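Local coordinates for protein naphthalene dioxygenase small subunit (Rhodococcus sp., PDB 2B1X) that forms the beta subunit of a Rieske non-heme iron naphthalene 1,2-dioxygenase, packing against the large subunit and probably supporting its oxidoreductase activity, at residues R32-L37 and D72-R77; Y20-L25 and A152-L157; V78-L81 and Y85-A88. One frame throughout, in Å; residues are numbered along the deposited sequence.

Contact 1 of 3, residues R32-L37 and D72-R77; sequences REWLAL and DSMEMR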
# COMPACT_ATOMS: atom_id res chain seq x y z
N ARG B 32 -16.13 13.03 26.42
CA ARG B 32 -17.12 13.51 27.38
C ARG B 32 -17.57 14.92 26.98
O ARG B 32 -18.77 15.21 26.95
CB ARG B 32 -16.53 13.47 28.79
CG ARG B 32 -17.45 13.98 29.92
CD ARG B 32 -18.84 13.38 29.93
NE ARG B 32 -18.85 11.93 30.12
CZ ARG B 32 -19.96 11.19 30.15
NH1 ARG B 32 -21.16 11.78 30.02
NH2 ARG B 32 -19.89 9.88 30.32
N GLU B 33 -16.61 15.77 26.63
CA GLU B 33 -16.91 17.10 26.10
C GLU B 33 -17.70 17.05 24.81
O GLU B 33 -18.60 17.84 24.63
CB GLU B 33 -15.63 17.91 25.88
CG GLU B 33 -14.94 18.26 27.18
CD GLU B 33 -13.83 19.29 27.00
OE1 GLU B 33 -14.06 20.32 26.31
OE2 GLU B 33 -12.73 19.07 27.56
N TRP B 34 -17.34 16.14 23.91
CA TRP B 34 -18.06 15.99 22.65
C TRP B 34 -19.51 15.59 22.92
O TRP B 34 -20.44 16.09 22.27
CB TRP B 34 -17.38 14.95 21.76
CG TRP B 34 -18.10 14.75 20.46
CD1 TRP B 34 -17.95 15.47 19.29
CD2 TRP B 34 -19.11 13.79 20.20
NE1 TRP B 34 -18.80 14.98 18.32
CE2 TRP B 34 -19.53 13.96 18.85
CE3 TRP B 34 -19.71 12.78 20.96
CZ2 TRP B 34 -20.52 13.15 18.26
CZ3 TRP B 34 -20.72 11.99 20.37
CH2 TRP B 34 -21.10 12.18 19.03
N LEU B 35 -19.71 14.69 23.88
CA LEU B 35 -21.05 14.20 24.19
C LEU B 35 -22.01 15.35 24.57
O LEU B 35 -23.20 15.27 24.30
CB LEU B 35 -20.99 13.12 25.27
CG LEU B 35 -22.25 12.24 25.42
CD1 LEU B 35 -22.57 11.50 24.11
CD2 LEU B 35 -22.11 11.28 26.59
N ALA B 36 -21.47 16.42 25.17
CA ALA B 36 -22.24 17.60 25.53
C ALA B 36 -22.73 18.40 24.29
O ALA B 36 -23.60 19.25 24.42
CB ALA B 36 -21.43 18.50 26.48
N LEU B 37 -22.17 18.12 23.11
CA LEU B 37 -22.60 18.82 21.90
C LEU B 37 -23.81 18.19 21.24
O LEU B 37 -24.31 18.68 20.23
CB LEU B 37 -21.46 18.90 20.88
CG LEU B 37 -20.14 19.50 21.36
CD1 LEU B 37 -19.07 19.37 20.26
CD2 LEU B 37 -20.33 20.94 21.81
N ASP B 72 -28.75 7.65 24.10
CA ASP B 72 -28.41 6.63 25.08
C ASP B 72 -27.24 5.72 24.60
O ASP B 72 -26.35 5.36 25.36
CB ASP B 72 -29.63 5.77 25.41
CG ASP B 72 -30.69 6.51 26.25
OD1 ASP B 72 -30.45 7.64 26.76
OD2 ASP B 72 -31.82 6.01 26.46
N SER B 73 -27.25 5.34 23.32
CA SER B 73 -26.22 4.42 22.84
C SER B 73 -24.90 5.14 22.62
O SER B 73 -23.84 4.56 22.80
CB SER B 73 -26.67 3.69 21.58
OG SER B 73 -26.84 4.59 20.51
N MET B 74 -24.97 6.40 22.21
CA MET B 74 -23.78 7.23 22.10
C MET B 74 -23.15 7.46 23.49
O MET B 74 -21.93 7.49 23.61
CB MET B 74 -24.14 8.57 21.46
CG MET B 74 -22.99 9.38 20.90
SD MET B 74 -21.80 8.40 19.86
CE MET B 74 -22.60 8.39 18.31
N GLU B 75 -23.99 7.60 24.52
CA GLU B 75 -23.49 7.72 25.89
C GLU B 75 -22.72 6.47 26.31
O GLU B 75 -21.60 6.57 26.85
CB GLU B 75 -24.65 8.00 26.87
CG GLU B 75 -24.19 8.16 28.31
CD GLU B 75 -25.31 8.57 29.24
OE1 GLU B 75 -26.45 8.07 29.06
OE2 GLU B 75 -25.06 9.39 30.15
N MET B 76 -23.33 5.31 26.07
CA MET B 76 -22.68 4.02 26.29
C MET B 76 -21.30 3.93 25.61
O MET B 76 -20.33 3.48 26.21
CB MET B 76 -23.56 2.89 25.77
CG MET B 76 -23.10 1.50 26.21
SD MET B 76 -23.06 0.34 24.87
CE MET B 76 -21.57 0.81 24.10
N ARG B 77 -21.23 4.41 24.37
CA ARG B 77 -19.99 4.40 23.57
C ARG B 77 -18.92 5.20 24.31
O ARG B 77 -17.78 4.75 24.43
CB ARG B 77 -20.27 4.98 22.17
CG ARG B 77 -19.26 4.66 21.07
CD ARG B 77 -19.72 5.07 19.64
NE ARG B 77 -20.94 4.37 19.21
CZ ARG B 77 -20.97 3.09 18.78
NH1 ARG B 77 -19.86 2.37 18.69
NH2 ARG B 77 -22.13 2.53 18.43

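Contact 2 of 3, residues Y20-L25 and A152-L157; sequences YMEAEL and AKRVVL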
# COMPACT_ATOMS: atom_id res chain seq x y z
N TYR B 20 -15.22 22.87 13.40
CA TYR B 20 -13.78 22.70 13.62
C TYR B 20 -13.52 22.43 15.10
O TYR B 20 -12.61 21.68 15.43
CB TYR B 20 -12.99 23.91 13.13
CG TYR B 20 -13.06 24.19 11.65
CD1 TYR B 20 -12.68 25.43 11.16
CD2 TYR B 20 -13.43 23.20 10.71
CE1 TYR B 20 -12.71 25.72 9.81
CE2 TYR B 20 -13.44 23.48 9.32
CZ TYR B 20 -13.08 24.75 8.89
OH TYR B 20 -13.08 25.11 7.54
N MET B 21 -14.30 23.04 15.98
CA MET B 21 -14.22 22.77 17.42
C MET B 21 -14.62 21.32 17.74
O MET B 21 -14.04 20.67 18.61
CB MET B 21 -15.11 23.76 18.17
CG MET B 21 -15.31 23.50 19.69
SD MET B 21 -16.59 22.24 20.04
CE MET B 21 -18.15 23.08 19.55
N GLU B 22 -15.62 20.82 17.03
CA GLU B 22 -16.11 19.48 17.24
C GLU B 22 -15.03 18.48 16.86
O GLU B 22 -14.73 17.57 17.63
CB GLU B 22 -17.36 19.22 16.40
CG GLU B 22 -18.06 17.91 16.77
CD GLU B 22 -18.65 17.16 15.58
OE1 GLU B 22 -18.80 17.75 14.49
OE2 GLU B 22 -19.01 15.97 15.74
N ALA B 23 -14.46 18.66 15.66
CA ALA B 23 -13.36 17.84 15.17
C ALA B 23 -12.13 17.86 16.11
O ALA B 23 -11.51 16.83 16.37
CB ALA B 23 -12.95 18.29 13.76
N GLU B 24 -11.78 19.05 16.59
CA GLU B 24 -10.69 19.21 17.55
C GLU B 24 -10.87 18.39 18.81
O GLU B 24 -9.92 17.75 19.27
CB GLU B 24 -10.49 20.69 17.91
CG GLU B 24 -9.35 20.93 18.89
CD GLU B 24 -9.28 22.36 19.37
OE1 GLU B 24 -9.13 23.27 18.53
OE2 GLU B 24 -9.38 22.60 20.59
N LEU B 25 -12.07 18.43 19.39
CA LEU B 25 -12.39 17.62 20.56
C LEU B 25 -12.20 16.14 20.23
O LEU B 25 -11.53 15.43 20.99
CB LEU B 25 -13.84 17.87 21.03
CG LEU B 25 -14.27 19.18 21.71
CD1 LEU B 25 -15.73 19.09 22.19
CD2 LEU B 25 -13.37 19.53 22.92
N ALA B 152 -28.34 17.47 16.34
CA ALA B 152 -29.52 16.64 16.43
C ALA B 152 -29.41 15.41 15.56
O ALA B 152 -30.02 14.39 15.87
CB ALA B 152 -30.77 17.44 16.04
N LYS B 153 -28.65 15.51 14.47
CA LYS B 153 -28.57 14.42 13.49
C LYS B 153 -27.26 14.45 12.73
O LYS B 153 -26.74 15.52 12.44
CB LYS B 153 -29.75 14.49 12.50
CG LYS B 153 -29.92 13.26 11.59
CD LYS B 153 -31.06 13.47 10.59
CE LYS B 153 -31.03 12.44 9.47
NZ LYS B 153 -31.57 11.12 9.91
N ARG B 154 -26.74 13.27 12.41
CA ARG B 154 -25.64 13.16 11.48
C ARG B 154 -25.75 11.84 10.74
O ARG B 154 -25.97 10.77 11.36
CB ARG B 154 -24.29 13.24 12.20
CG ARG B 154 -23.11 12.89 11.27
CD ARG B 154 -21.74 13.24 11.83
NE ARG B 154 -21.53 14.69 11.84
CZ ARG B 154 -20.69 15.31 12.65
NH1 ARG B 154 -20.03 14.61 13.56
NH2 ARG B 154 -20.55 16.62 12.58
N VAL B 155 -25.60 11.92 9.41
CA VAL B 155 -25.43 10.74 8.58
C VAL B 155 -24.04 10.79 7.95
O VAL B 155 -23.71 11.76 7.23
CB VAL B 155 -26.51 10.72 7.45
CG1 VAL B 155 -26.28 9.55 6.47
CG2 VAL B 155 -27.93 10.71 8.00
N VAL B 156 -23.21 9.77 8.19
CA VAL B 156 -21.88 9.70 7.57
C VAL B 156 -21.96 8.68 6.46
O VAL B 156 -22.04 7.50 6.72
CB VAL B 156 -20.76 9.30 8.55
CG1 VAL B 156 -19.37 9.39 7.88
CG2 VAL B 156 -20.76 10.21 9.81
N LEU B 157 -21.98 9.17 5.22
CA LEU B 157 -21.92 8.31 4.04
C LEU B 157 -20.49 8.15 3.50
O LEU B 157 -19.93 9.06 2.87
CB LEU B 157 -22.79 8.90 2.93
CG LEU B 157 -23.47 7.91 1.98
CD1 LEU B 157 -24.13 6.73 2.68
CD2 LEU B 157 -24.50 8.66 1.03

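Contact 3 of 3, residues V78-L81 and Y85-A88; sequences VLRL and YAWA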
# COMPACT_ATOMS: atom_id res chain seq x y z
N VAL B 78 -19.30 6.36 24.87
CA VAL B 78 -18.37 7.23 25.59
C VAL B 78 -18.05 6.62 26.96
O VAL B 78 -16.90 6.60 27.39
CB VAL B 78 -18.91 8.68 25.71
CG1 VAL B 78 -18.04 9.54 26.65
CG2 VAL B 78 -19.04 9.34 24.33
N LEU B 79 -19.06 6.11 27.64
CA LEU B 79 -18.82 5.47 28.93
C LEU B 79 -17.81 4.33 28.74
O LEU B 79 -16.95 4.15 29.57
CB LEU B 79 -20.11 4.95 29.55
CG LEU B 79 -21.01 6.03 30.16
CD1 LEU B 79 -22.46 5.51 30.32
CD2 LEU B 79 -20.42 6.52 31.51
N ARG B 80 -17.91 3.59 27.65
CA ARG B 80 -17.01 2.47 27.42
C ARG B 80 -15.57 2.97 27.32
O ARG B 80 -14.67 2.44 27.96
CB ARG B 80 -17.40 1.72 26.15
CG ARG B 80 -16.79 0.33 26.04
CD ARG B 80 -17.04 -0.32 24.70
NE ARG B 80 -15.98 -0.08 23.76
CZ ARG B 80 -14.78 -0.67 23.80
NH1 ARG B 80 -14.49 -1.54 24.75
NH2 ARG B 80 -13.88 -0.43 22.86
N LEU B 81 -15.37 4.02 26.54
CA LEU B 81 -14.05 4.64 26.37
C LEU B 81 -13.46 5.25 27.64
O LEU B 81 -12.26 5.50 27.70
CB LEU B 81 -14.09 5.66 25.23
CG LEU B 81 -14.35 5.08 23.84
CD1 LEU B 81 -14.88 6.13 22.88
CD2 LEU B 81 -13.06 4.38 23.25
N TYR B 85 -10.42 -0.27 30.13
CA TYR B 85 -10.44 -1.55 29.41
C TYR B 85 -10.95 -1.46 27.98
O TYR B 85 -11.24 -2.49 27.37
CB TYR B 85 -11.30 -2.56 30.19
CG TYR B 85 -10.96 -2.62 31.66
CD1 TYR B 85 -11.77 -2.01 32.60
CD2 TYR B 85 -9.83 -3.31 32.10
CE1 TYR B 85 -11.48 -2.09 33.97
CE2 TYR B 85 -9.52 -3.38 33.47
CZ TYR B 85 -10.35 -2.77 34.39
OH TYR B 85 -10.03 -2.83 35.72
N ALA B 86 -11.04 -0.24 27.43
CA ALA B 86 -11.46 -0.11 26.03
C ALA B 86 -10.30 -0.40 25.08
O ALA B 86 -9.70 0.53 24.51
CB ALA B 86 -12.04 1.29 25.76
N TRP B 87 -10.02 -1.68 24.86
CA TRP B 87 -8.72 -2.09 24.29
C TRP B 87 -8.48 -1.58 22.89
O TRP B 87 -7.33 -1.33 22.56
CB TRP B 87 -8.55 -3.61 24.30
CG TRP B 87 -8.82 -4.25 25.65
CD1 TRP B 87 -9.83 -5.14 25.95
CD2 TRP B 87 -8.08 -4.07 26.86
NE1 TRP B 87 -9.75 -5.51 27.27
CE2 TRP B 87 -8.69 -4.86 27.85
CE3 TRP B 87 -6.97 -3.28 27.23
CZ2 TRP B 87 -8.20 -4.93 29.17
CZ3 TRP B 87 -6.49 -3.34 28.53
CH2 TRP B 87 -7.10 -4.17 29.48
N ALA B 88 -9.55 -1.48 22.08
CA ALA B 88 -9.52 -0.95 20.72
C ALA B 88 -8.99 0.48 20.65
O ALA B 88 -8.46 0.89 19.61
CB ALA B 88 -10.93 -0.99 20.09

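Contact 1 of 3, residues R32-L37 and D72-R77
Leu35 and Glu75 bring the short helix 31-35 and helix 71-81 closest together, their CA atoms 7.1 Å apart. This is a helix-helix contact in the NTF2-like fold of the beta subunit, made mainly by apolar side chains, one of them resting on backbone, without a hydrogen bond between the two segments. Trp34 and Met74 form its inner half. The indole leaves its helix opposite the backbone N (chi1 179°) and reaches toward helix 71-81, and Met74 meets it at the rim of the six-membered ring: Met74 CG lies in the ring plane, 3.5 Å from Trp34 CZ3. The methionine chain then bends at chi2 and chi3, which sets its sulfur oblique to the ring, a Met-aromatic contact with Met74 SD 4.9 Å from the centroid of the Trp34 six-membered ring. The far end of the indole is tied to helix 10-27, where Trp34 NE1 hydrogen-bonds to Glu22 OE2. Leu35 sends its two methyls to different partners: CD2 rests against CA and CG of Glu75, while CD1 turns to Met74. Arg32 and Glu75 carry opposite charges but stay beyond salt-bridge range, and Arg32 pairs with Glu82. Leu35 CD1 ends 3.9 Å from Met74 CG.

Contact 2 of 3, residues Y20-L25 and A152-L157
Glu22 and Arg154 reach for each other from opposite directions, both side chains starting out trans to the main-chain nitrogen (chi1 171° in Arg154); the glutamate then bends at chi2 and the arginine at chi3 to bring the carboxylate up to the edge of the guanidinium, the two planes nearly coplanar. The result is a buried bidentate salt bridge, joining helix 10-27 to strand 148-158 of the mixed sheet in this NTF2-like fold. The backbones remain well apart, with 12.8 Å between Glu22 CA and Arg154 CA, and these two side chains make the whole contact between the segments. A classic beta bulge, with Ala152 and Lys153 both facing Val141, directly precedes Arg154 on the strand.

The pair has further neighbours in the chain. Arg154 NH2 also forms a salt bridge with Asp140 on strand 132-145, so two carboxylates probably help offset the positive charges of Arg154 and nearby Arg138. Tyr44 packs on Arg154, and Leu37 and Arg138 on Glu22.

The guanidinium grips end-on, giving one nitrogen to each carboxylate oxygen, and both oxygens accept through their syn lone pairs. Arg154 NH2 to Glu22 OE1 is 2.8 Å and nearly straight at 172°, with the oxygen in the guanidinium plane. The bond from Arg154 NH1 to Glu22 OE2 is equally short at 2.8 Å but more bent, at 152°, its acceptor tilted out of that plane.

Contact 3 of 3, residues V78-L81 and Y85-A88
At the interface with the large subunit, the last turn of helix 71-81 packs against an inverse gamma turn centred on Ala86, in the loop that leads toward strand 94-106. Ala86 has the largest share of the surface buried in this contact. Its methyl points toward the helix and settles over the backbone of the final turn, with Ala86 CB 3.6 Å from Arg80 O and 4.0 Å from Leu81 CA. Leu81 adds a side-chain touch through one branch, Leu81 CD2 lying 4.1 Å from Ala86 CB.

The same methyl also lies against one face of the Arg80 guanidinium, Ala86 CB being 3.6 Å from its plane and offset toward the rim. Arg80 gets there by starting out on the far side from its main-chain nitrogen (chi1 -164°) and bending at chi3, which swings the flat group across the turn. Arg80 NH1 comes within 3.6 Å of Ala86 CA, while the methyl of Ala88 meets the guanidinium at its edge, Ala88 CB 4.1 Å from Arg80 NH2. The polar end of Arg80 is directed across the interface: NH1 forms a salt bridge with Asp371 of the large subunit and a hydrogen bond with Ser223 of that chain, and NH2 bonds to its Gln370. A leucine in place of Arg80 would probably leave Asp371 of the large subunit without this cationic mate and the Ala86 methyl without the flat group beside it.

Trp87 also faces the large subunit, its NE1 bonded to Met219 O of that chain, while Tyr85 O lies over one face of its indole. A loop with an inverse gamma turn, folded back on the end of the helix before it, here forms part of the subunit interface of this Rieske oxygenase.

How the contacts relate
Along the chain, contact 2 closes the longest loop, and contacts 1 and 3 follow one another inside it. Helix 71-81 serves both contact 1 and contact 3, whose centres are about 12 Å apart; Leu35 CD1 and Val78 CG2 join them at 4.1 Å. Contacts 1 and 2, also about 12 Å apart between centres, lie on the consecutive helices 31-35 and 10-27 and touch where Leu37 CD1 comes 3.8 Å from Met21 SD. Contacts 2 and 3 do not touch, their centres about 20 Å apart. Contact 1 thus lies in a continuous series of contacts, polar and apolar, from the buried salt bridge at strand 148-158 to the loop after helix 71-81, where the beta subunit meets the large subunit.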